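Local coordinates for chemotaxis protein cheA (Thermotoga maritima, PDB 1TQG), which probably relays phosphoryl groups in chemotaxis signalling, serving as the phosphotransferase (Hpt) domain of a histidine kinase, at residues E36-A41 with N69-A74. Numbering follows the deposited sequence. Where two conformers were deposited one is given.
Sequences ELINEA and NILDKA
Ile38 pushes its CG2 methyl into the notch between Leu71 and Ala74, one turn apart on the facing helix, and that methyl takes part in two of the three apolar contacts. It lies 4.0 Å from Ala74 CB and 4.0 Å from Leu71 CD1, and closer still, at 3.6 Å, to the carbonyl oxygen Leu71 O. The torsion explains the aim: CG2 is anti to the backbone N, while CG1 (chi1 -61°) sits beside it and leads the longer branch to CD1. A turn further along, Ala41 CB meets the same leucine, 3.7 Å from Leu71 CD1; Leu71 CD1 thus touches both Ile38 CG2 and Ala41 CB. The two segments belong to helices 35-55 and 58-75, consecutive members of the Hpt four-helix bundle, and run nearly antiparallel at 155° with their axes 9.1 Å apart. No hydrogen bond crosses the interface. Inward, the apolar layer continues: Leu28 and Leu21 of helix 3-30 touch Ile38 and Ala41, and Ile89 of helix 83-103 packs on Leu71. Ile81, from the following loop, closes the loop end over Ile38 and Ala74. The other flank, partly open to solvent, is looser and polar. Asn39 OD1 comes no nearer than 6.1 Å, to Leu71 O, and the CB atom of Asp72 points away from the opposite segment; in one of its two conformers Asp72 OD1 forms a salt bridge with Arg75 NE on its own helix.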
loop_
_atom_site.group_PDB
_atom_site.type_symbol
_atom_site.label_atom_id
_atom_site.label_comp_id
_atom_site.label_asym_id
_atom_site.label_seq_id
_atom_site.Cartn_x
_atom_site.Cartn_y
_atom_site.Cartn_z
ATOM N N GLU A 36 5.312 -0.247 15.450
ATOM C CA GLU A 36 5.294 -1.521 14.747
ATOM C C GLU A 36 4.210 -1.500 13.652
ATOM O O GLU A 36 4.377 -2.053 12.595
ATOM C CB GLU A 36 5.114 -2.660 15.741
ATOM C CG GLU A 36 5.232 -4.048 15.089
ATOM C CD GLU A 36 6.342 -4.278 14.090
ATOM O OE1 GLU A 36 7.429 -3.661 14.229
ATOM O OE2 GLU A 36 6.209 -5.085 13.128
ATOM N N LEU A 37 3.070 -0.986 13.995
ATOM C CA LEU A 37 2.012 -0.884 13.017
ATOM C C LEU A 37 2.393 0.060 11.879
ATOM O O LEU A 37 2.084 -0.234 10.706
ATOM C CB LEU A 37 0.728 -0.444 13.651
ATOM C CG LEU A 37 0.141 -1.368 14.726
ATOM C CD1 LEU A 37 -1.010 -0.692 15.422
ATOM C CD2 LEU A 37 -0.190 -2.709 14.128
ATOM N N ILE A 38 3.057 1.162 12.204
ATOM C CA ILE A 38 3.576 2.038 11.128
ATOM C C ILE A 38 4.492 1.239 10.225
ATOM O O ILE A 38 4.396 1.353 8.993
ATOM C CB ILE A 38 4.241 3.309 11.693
ATOM C CG1 ILE A 38 3.223 4.128 12.502
ATOM C CG2 ILE A 38 4.931 4.098 10.610
ATOM C CD1 ILE A 38 3.901 5.241 13.251
ATOM N N ASN A 39 5.395 0.488 10.803
ATOM C CA ASN A 39 6.299 -0.340 10.053
ATOM C C ASN A 39 5.554 -1.402 9.198
ATOM O O ASN A 39 5.930 -1.621 8.034
ATOM C CB ASN A 39 7.306 -1.041 10.943
ATOM C CG ASN A 39 8.246 -0.065 11.598
ATOM O OD1 ASN A 39 8.615 0.958 11.089
ATOM N ND2 ASN A 39 8.743 -0.445 12.740
ATOM N N GLU A 40 4.523 -2.007 9.717
ATOM C CA GLU A 40 3.726 -2.950 8.964
ATOM C C GLU A 40 3.159 -2.344 7.693
ATOM O O GLU A 40 3.130 -2.944 6.624
ATOM C CB GLU A 40 2.538 -3.455 9.762
ATOM C CG GLU A 40 2.779 -4.423 10.844
ATOM C CD GLU A 40 1.523 -4.904 11.549
ATOM O OE1 GLU A 40 0.337 -4.817 11.171
ATOM O OE2 GLU A 40 1.824 -5.415 12.624
ATOM N N ALA A 41 2.609 -1.157 7.889
ATOM C CA ALA A 41 2.062 -0.470 6.727
ATOM C C ALA A 41 3.138 -0.096 5.733
ATOM O O ALA A 41 2.909 -0.304 4.500
ATOM C CB ALA A 41 1.322 0.769 7.212
ATOM N N ASN A 69 6.436 6.847 1.143
ATOM C CA ASN A 69 7.167 7.958 1.698
ATOM C C ASN A 69 6.473 8.537 2.883
ATOM O O ASN A 69 7.153 8.986 3.853
ATOM C CB ASN A 69 7.336 9.074 0.622
ATOM C CG ASN A 69 8.356 8.742 -0.412
ATOM O OD1 ASN A 69 9.180 7.832 -0.282
ATOM N ND2 ASN A 69 8.300 9.430 -1.530
ATOM N N ILE A 70 5.151 8.620 2.927
ATOM C CA ILE A 70 4.400 9.093 4.119
ATOM C C ILE A 70 4.726 8.174 5.292
ATOM O O ILE A 70 5.096 8.675 6.361
ATOM C CB ILE A 70 2.933 9.155 3.813
ATOM C CG1 ILE A 70 2.592 10.120 2.668
ATOM C CG2 ILE A 70 2.185 9.532 5.095
ATOM C CD1 ILE A 70 1.148 9.985 2.182
ATOM N N LEU A 71 4.584 6.853 5.105
ATOM C CA LEU A 71 4.831 5.940 6.206
ATOM C C LEU A 71 6.267 5.901 6.617
ATOM O O LEU A 71 6.557 5.692 7.810
ATOM C CB LEU A 71 4.325 4.505 5.921
ATOM C CG LEU A 71 2.838 4.222 6.038
ATOM C CD1 LEU A 71 2.366 4.272 7.506
ATOM C CD2 LEU A 71 1.983 5.127 5.201
ATOM N N ASP A 72 7.181 6.152 5.682
ATOM C CA ASP A 72 8.599 6.194 6.007
ATOM C C ASP A 72 8.939 7.398 6.849
ATOM O O ASP A 72 9.689 7.318 7.829
ATOM C CB ASP A 72 9.334 6.176 4.671
ATOM C CG ASP A 72 10.668 5.472 4.709
ATOM O OD1 ASP A 72 11.095 4.930 5.744
ATOM O OD2 ASP A 72 11.298 5.440 3.633
ATOM N N LYS A 73 8.353 8.541 6.498
ATOM C CA LYS A 73 8.498 9.736 7.376
ATOM C C LYS A 73 7.963 9.412 8.761
ATOM O O LYS A 73 8.587 9.729 9.777
ATOM C CB LYS A 73 7.840 10.925 6.720
ATOM C CG LYS A 73 8.584 11.495 5.489
ATOM C CD LYS A 73 7.778 12.673 4.931
ATOM C CE LYS A 73 8.498 13.287 3.761
ATOM N NZ LYS A 73 7.567 13.951 2.807
ATOM N N ALA A 74 6.814 8.743 8.832
ATOM C CA ALA A 74 6.201 8.509 10.126
ATOM C C ALA A 74 7.040 7.519 10.934
ATOM O O ALA A 74 7.192 7.656 12.139
ATOM C CB ALA A 74 4.799 7.989 9.909
#